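VWFA domain-containing protein (Alicyclobacillus acidocaldarius subsp. acidocaldarius, PDB 3RAG) is of unknown function but has a von Willebrand factor A-type domain and binds a sodium ion in the crystal, probably at a MIDAS-like site. Local coordinates at residues L141-I151 against L202-T212. Sequence-based numbering, arbitrary orientation.
Sequences LDTSASMRDKI and LEAELVARGGT. With NA (sodium ion), chain C.
Arg209 N gives its hydrogen to Thr143 O at 2.9 Å, within the carbonyl plane, and two residues on Ala145 N returns a nearly straight bond to Gly210 O (3.1 Å, 167°). Around these two bonds the run that follows helix 199-205 lies along the loop leaving strand 135-142, and the CA-H of Ala208 also points at Thr143 O. Water 1 bridges the sides, giving a hydrogen to Val207 O and bonding Thr143 OG1. Nearer helix 199-205, Leu206 turns its CD1 to Leu141 CD1 at 3.7 Å and its CD2 to Thr143 CG2, the Thr143 and Leu206 side chains crossing at about a right angle. Ile151 adds to this apolar patch: its CG2 lies by Leu206 CB, while CD1 reaches Ala208 CB (3.8 Å). Arg148, bent at chi3, brings NH2 only to a weak bond with Ala208 O. At the metal end Asp142 has CG opposite the backbone N (chi1 -175°), and OD1 accepts from Ser144 N, closing an Asx turn, and from Ser144 OG; OD2 is held by Thr17 and by Asp18 N. Replacing Asp142 by an alanine is likely to leave Ser144 N and OG, Thr17 and Asp18 N without their acceptors, and the serine hydroxyl freer to turn from the metal. Ser144 CB packs tightly on Thr212 CG2 (3.5 Å), while its OG binds sodium at 2.6 Å, joined by Ser146 OG, Asp18 and two waters. This Asp-x-Ser-x-Ser loop at the end of a central strand, with Thr212 close by but not bound to the sodium, is consistent with the metal-ion-dependent adhesion site of von Willebrand A domains.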
ATOM      1  N   LEU A 141      -2.426   2.198   9.258  1.00 24.44           N
ATOM      2  CA  LEU A 141      -3.713   2.774   9.623  1.00 23.88           C
ATOM      3  C   LEU A 141      -3.535   3.878  10.662  1.00 26.37           C
ATOM      4  O   LEU A 141      -3.032   3.652  11.778  1.00 24.97           O
ATOM      5  CB  LEU A 141      -4.640   1.677  10.193  1.00 20.77           C
ATOM      6  CG  LEU A 141      -4.873   0.504   9.250  1.00 20.87           C
ATOM      7  CD1 LEU A 141      -5.787  -0.543   9.897  1.00 25.25           C
ATOM      8  CD2 LEU A 141      -5.545   1.072   7.967  1.00 23.46           C
ATOM      9  N   ASP A 142      -3.980   5.066  10.275  1.00 24.66           N
ATOM     10  CA  ASP A 142      -3.991   6.258  11.121  1.00 24.25           C
ATOM     11  C   ASP A 142      -4.964   5.964  12.249  1.00 30.55           C
ATOM     12  O   ASP A 142      -6.106   5.571  11.986  1.00 25.57           O
ATOM     13  CB  ASP A 142      -4.529   7.378  10.233  1.00 22.04           C
ATOM     14  CG  ASP A 142      -4.526   8.756  10.879  1.00 26.05           C
ATOM     15  OD1 ASP A 142      -4.531   8.889  12.119  1.00 24.30           O
ATOM     16  OD2 ASP A 142      -4.576   9.734  10.082  1.00 26.07           O
ATOM     17  N   THR A 143      -4.517   6.123  13.496  1.00 26.25           N
ATOM     18  CA  THR A 143      -5.408   5.971  14.638  1.00 24.98           C
ATOM     19  C   THR A 143      -5.322   7.198  15.531  1.00 27.26           C
ATOM     20  O   THR A 143      -5.477   7.107  16.735  1.00 28.11           O
ATOM     21  CB  THR A 143      -5.114   4.672  15.461  1.00 33.62           C
ATOM     22  OG1 THR A 143      -3.803   4.736  16.048  1.00 33.20           O
ATOM     23  CG2 THR A 143      -5.238   3.445  14.585  1.00 34.08           C
ATOM     24  N   SER A 144      -5.124   8.373  14.935  1.00 26.08           N
ATOM     25  CA  SER A 144      -5.157   9.592  15.727  1.00 27.04           C
ATOM     26  C   SER A 144      -6.570   9.794  16.265  1.00 31.49           C
ATOM     27  O   SER A 144      -7.510   9.132  15.825  1.00 30.33           O
ATOM     28  CB  SER A 144      -4.742  10.786  14.877  1.00 28.39           C
ATOM     29  OG  SER A 144      -5.621  10.924  13.790  1.00 29.93           O
ATOM     30  N   ALA A 145      -6.721  10.715  17.214  1.00 29.19           N
ATOM     31  CA  ALA A 145      -8.003  10.890  17.894  1.00 30.74           C
ATOM     32  C   ALA A 145      -9.157  11.136  16.927  1.00 33.10           C
ATOM     33  O   ALA A 145     -10.253  10.624  17.121  1.00 32.58           O
ATOM     34  CB  ALA A 145      -7.914  12.027  18.943  1.00 27.96           C
ATOM     35  N   SER A 146      -8.920  11.910  15.878  1.00 29.56           N
ATOM     36  CA  SER A 146     -10.022  12.239  14.979  1.00 31.45           C
ATOM     37  C   SER A 146     -10.492  11.038  14.160  1.00 29.93           C
ATOM     38  O   SER A 146     -11.530  11.103  13.513  1.00 28.27           O
ATOM     39  CB  SER A 146      -9.647  13.378  14.049  1.00 35.20           C
ATOM     40  OG  SER A 146      -8.676  12.913  13.137  1.00 34.44           O
HETATM   41  N   MSE A 147      -9.742   9.938  14.199  1.00 28.45           N
HETATM   42  CA  MSE A 147     -10.109   8.747  13.409  1.00 26.65           C
HETATM   43  C   MSE A 147     -11.213   7.914  14.080  1.00 27.81           C
HETATM   44  O   MSE A 147     -11.679   6.928  13.505  1.00 30.09           O
HETATM   45  CB  MSE A 147      -8.888   7.834  13.173  1.00 25.38           C
HETATM   46  CG  MSE A 147      -7.955   8.265  12.005  1.00 25.91           C
HETATM   47 SE   MSE A 147      -8.611   8.053  10.296  1.00 17.23          SE
HETATM   48  CE  MSE A 147      -8.833   6.271  10.257  1.00 30.18           C
ATOM     49  N   ARG A 148     -11.632   8.309  15.284  1.00 26.47           N
ATOM     50  CA  ARG A 148     -12.457   7.416  16.113  1.00 29.63           C
ATOM     51  C   ARG A 148     -13.697   6.912  15.373  1.00 29.88           C
ATOM     52  O   ARG A 148     -14.029   5.731  15.424  1.00 31.29           O
ATOM     53  CB  ARG A 148     -12.862   8.102  17.432  1.00 26.60           C
ATOM     54  CG  ARG A 148     -13.422   7.124  18.469  1.00 31.74           C
ATOM     55  CD  ARG A 148     -13.486   7.781  19.859  1.00 34.38           C
ATOM     56  NE  ARG A 148     -12.143   7.991  20.417  1.00 32.63           N
ATOM     57  CZ  ARG A 148     -11.641   9.177  20.751  1.00 32.02           C
ATOM     58  NH1 ARG A 148     -12.355  10.281  20.588  1.00 33.88           N
ATOM     59  NH2 ARG A 148     -10.413   9.260  21.255  1.00 33.06           N
ATOM     60  N   ASP A 149     -14.362   7.798  14.651  1.00 28.20           N
ATOM     61  CA  ASP A 149     -15.601   7.393  13.997  1.00 31.40           C
ATOM     62  C   ASP A 149     -15.402   6.765  12.621  1.00 29.50           C
ATOM     63  O   ASP A 149     -16.355   6.336  12.000  1.00 29.40           O
ATOM     64  CB  ASP A 149     -16.524   8.572  13.847  1.00 33.91           C
ATOM     65  CG  ASP A 149     -17.177   8.950  15.147  1.00 39.03           C
ATOM     66  OD1 ASP A 149     -17.407   8.058  16.013  1.00 36.37           O
ATOM     67  OD2 ASP A 149     -17.442  10.151  15.289  1.00 33.78           O
ATOM     68  N   LYS A 150     -14.164   6.748  12.141  1.00 25.91           N
ATOM     69  CA  LYS A 150     -13.878   6.167  10.833  1.00 25.90           C
ATOM     70  C   LYS A 150     -13.349   4.769  11.019  1.00 29.97           C
ATOM     71  O   LYS A 150     -13.411   3.953  10.112  1.00 26.16           O
ATOM     72  CB  LYS A 150     -12.842   7.022  10.104  1.00 25.99           C
ATOM     73  CG  LYS A 150     -13.369   8.459   9.870  1.00 32.36           C
ATOM     74  CD  LYS A 150     -12.277   9.441   9.492  1.00 39.66           C
ATOM     75  CE  LYS A 150     -12.834  10.862   9.464  1.00 44.75           C
ATOM     76  NZ  LYS A 150     -12.238  11.760  10.505  1.00 34.30           N
ATOM     77  N   ILE A 151     -12.833   4.490  12.213  1.00 27.21           N
ATOM     78  CA  ILE A 151     -12.176   3.200  12.474  1.00 27.88           C
ATOM     79  C   ILE A 151     -13.048   1.958  12.195  1.00 23.76           C
ATOM     80  O   ILE A 151     -12.580   1.015  11.568  1.00 24.25           O
ATOM     81  CB  ILE A 151     -11.516   3.152  13.896  1.00 24.25           C
ATOM     82  CG1 ILE A 151     -10.174   3.905  13.882  1.00 27.48           C
ATOM     83  CG2 ILE A 151     -11.247   1.685  14.321  1.00 26.99           C
ATOM     84  CD1 ILE A 151      -9.586   4.107  15.320  1.00 28.39           C
ATOM     85  N   LEU A 202      -7.308  -6.246  14.811  1.00 31.49           N
ATOM     86  CA  LEU A 202      -7.711  -4.905  14.390  1.00 29.45           C
ATOM     87  C   LEU A 202      -8.586  -4.247  15.459  1.00 30.17           C
ATOM     88  O   LEU A 202      -8.381  -3.090  15.810  1.00 30.16           O
ATOM     89  CB  LEU A 202      -8.473  -4.907  13.059  1.00 32.82           C
ATOM     90  CG  LEU A 202      -7.726  -5.165  11.750  1.00 41.91           C
ATOM     91  CD1 LEU A 202      -8.701  -5.181  10.570  1.00 38.89           C
ATOM     92  CD2 LEU A 202      -6.674  -4.098  11.551  1.00 38.86           C
ATOM     93  N   GLU A 203      -9.577  -4.971  15.965  1.00 29.21           N
ATOM     94  CA  GLU A 203     -10.474  -4.364  16.955  1.00 30.15           C
ATOM     95  C   GLU A 203      -9.763  -3.970  18.240  1.00 32.58           C
ATOM     96  O   GLU A 203     -10.052  -2.915  18.810  1.00 31.75           O
ATOM     97  CB  GLU A 203     -11.639  -5.300  17.287  1.00 38.21           C
ATOM     98  CG  GLU A 203     -12.598  -5.465  16.133  1.00 35.75           C
ATOM     99  CD  GLU A 203     -13.892  -6.123  16.563  1.00 42.29           C
ATOM    100  OE1 GLU A 203     -14.243  -6.035  17.762  1.00 34.60           O
ATOM    101  OE2 GLU A 203     -14.557  -6.728  15.699  1.00 55.68           O
ATOM    102  N   ALA A 204      -8.845  -4.821  18.704  1.00 31.52           N
ATOM    103  CA  ALA A 204      -8.153  -4.576  19.964  1.00 32.54           C
ATOM    104  C   ALA A 204      -7.138  -3.462  19.843  1.00 36.68           C
ATOM    105  O   ALA A 204      -6.930  -2.709  20.785  1.00 35.48           O
ATOM    106  CB  ALA A 204      -7.451  -5.876  20.488  1.00 31.16           C
ATOM    107  N   GLU A 205      -6.495  -3.355  18.685  1.00 31.68           N
ATOM    108  CA  GLU A 205      -5.317  -2.493  18.571  1.00 35.13           C
ATOM    109  C   GLU A 205      -5.577  -1.117  17.967  1.00 39.23           C
ATOM    110  O   GLU A 205      -4.737  -0.218  18.092  1.00 43.15           O
ATOM    111  CB  GLU A 205      -4.205  -3.216  17.781  1.00 33.30           C
ATOM    112  CG  GLU A 205      -3.872  -4.615  18.338  1.00 39.10           C
ATOM    113  CD  GLU A 205      -3.219  -4.557  19.720  1.00 52.04           C
ATOM    114  OE1 GLU A 205      -2.628  -3.509  20.049  1.00 53.47           O
ATOM    115  OE2 GLU A 205      -3.306  -5.555  20.476  1.00 56.23           O
ATOM    116  N   LEU A 206      -6.720  -0.934  17.299  1.00 31.02           N
ATOM    117  CA  LEU A 206      -6.988   0.358  16.677  1.00 29.49           C
ATOM    118  C   LEU A 206      -7.733   1.282  17.629  1.00 32.75           C
ATOM    119  O   LEU A 206      -8.963   1.324  17.674  1.00 33.67           O
ATOM    120  CB  LEU A 206      -7.725   0.200  15.324  1.00 31.00           C
ATOM    121  CG  LEU A 206      -7.041  -0.701  14.298  1.00 31.01           C
ATOM    122  CD1 LEU A 206      -7.874  -0.725  13.006  1.00 30.23           C
ATOM    123  CD2 LEU A 206      -5.631  -0.199  13.989  1.00 34.39           C
ATOM    124  N   VAL A 207      -6.965   2.018  18.421  1.00 30.26           N
ATOM    125  CA  VAL A 207      -7.530   2.940  19.394  1.00 32.00           C
ATOM    126  C   VAL A 207      -7.240   4.353  18.933  1.00 32.66           C
ATOM    127  O   VAL A 207      -6.092   4.698  18.667  1.00 31.87           O
ATOM    128  CB  VAL A 207      -6.907   2.731  20.782  1.00 36.77           C
ATOM    129  CG1 VAL A 207      -7.692   3.488  21.837  1.00 39.61           C
ATOM    130  CG2 VAL A 207      -6.839   1.251  21.115  1.00 39.77           C
ATOM    131  N   ALA A 208      -8.275   5.181  18.849  1.00 29.95           N
ATOM    132  CA  ALA A 208      -8.087   6.533  18.355  1.00 32.52           C
ATOM    133  C   ALA A 208      -7.670   7.481  19.466  1.00 35.37           C
ATOM    134  O   ALA A 208      -8.463   7.841  20.333  1.00 35.97           O
ATOM    135  CB  ALA A 208      -9.358   7.031  17.687  1.00 29.53           C
ATOM    136  N   ARG A 209      -6.405   7.872  19.422  1.00 27.08           N
ATOM    137  CA  ARG A 209      -5.843   8.815  20.371  1.00 27.67           C
ATOM    138  C   ARG A 209      -4.566   9.403  19.792  1.00 32.84           C
ATOM    139  O   ARG A 209      -3.939   8.800  18.925  1.00 32.04           O
ATOM    140  CB  ARG A 209      -5.548   8.122  21.701  1.00 33.70           C
ATOM    141  CG  ARG A 209      -4.647   6.908  21.574  1.00 44.45           C
ATOM    142  CD  ARG A 209      -4.489   6.194  22.907  1.00 56.18           C
ATOM    143  NE  ARG A 209      -3.569   6.895  23.797  1.00 56.17           N
ATOM    144  CZ  ARG A 209      -2.246   6.775  23.751  1.00 62.34           C
ATOM    145  NH1 ARG A 209      -1.682   5.979  22.853  1.00 60.22           N
ATOM    146  NH2 ARG A 209      -1.485   7.450  24.602  1.00 62.13           N
ATOM    147  N   GLY A 210      -4.168  10.566  20.289  1.00 34.99           N
ATOM    148  CA  GLY A 210      -2.930  11.184  19.857  1.00 37.73           C
ATOM    149  C   GLY A 210      -2.959  11.902  18.524  1.00 34.63           C
ATOM    150  O   GLY A 210      -4.014  12.126  17.933  1.00 32.34           O
ATOM    151  N   GLY A 211      -1.768  12.259  18.057  1.00 34.13           N
ATOM    152  CA  GLY A 211      -1.592  12.981  16.805  1.00 33.88           C
ATOM    153  C   GLY A 211      -1.284  11.995  15.700  1.00 31.44           C
ATOM    154  O   GLY A 211      -1.577  10.802  15.823  1.00 31.24           O
ATOM    155  N   THR A 212      -0.745  12.496  14.595  1.00 27.30           N
ATOM    156  CA  THR A 212      -0.417  11.621  13.486  1.00 26.62           C
ATOM    157  C   THR A 212       1.054  11.694  13.100  1.00 27.15           C
ATOM    158  O   THR A 212       1.531  12.700  12.584  1.00 29.10           O
ATOM    159  CB  THR A 212      -1.281  11.948  12.256  1.00 49.12           C
ATOM    160  OG1 THR A 212      -0.634  12.953  11.470  1.00 45.78           O
ATOM    161  CG2 THR A 212      -2.644  12.456  12.688  1.00 20.24           C
TER
HETATM  162 NA    NA C 240      -6.326  12.840  12.145  1.00 39.27          NA
HETATM  163  O   HOH W   1      -3.693   5.825  18.688  1.00 34.49           O
HETATM  164  O   HOH W   2      -4.324  12.181  10.796  1.00 36.60           O
HETATM  165  O   HOH W   3      -5.333  15.511  12.020  1.00 65.90           O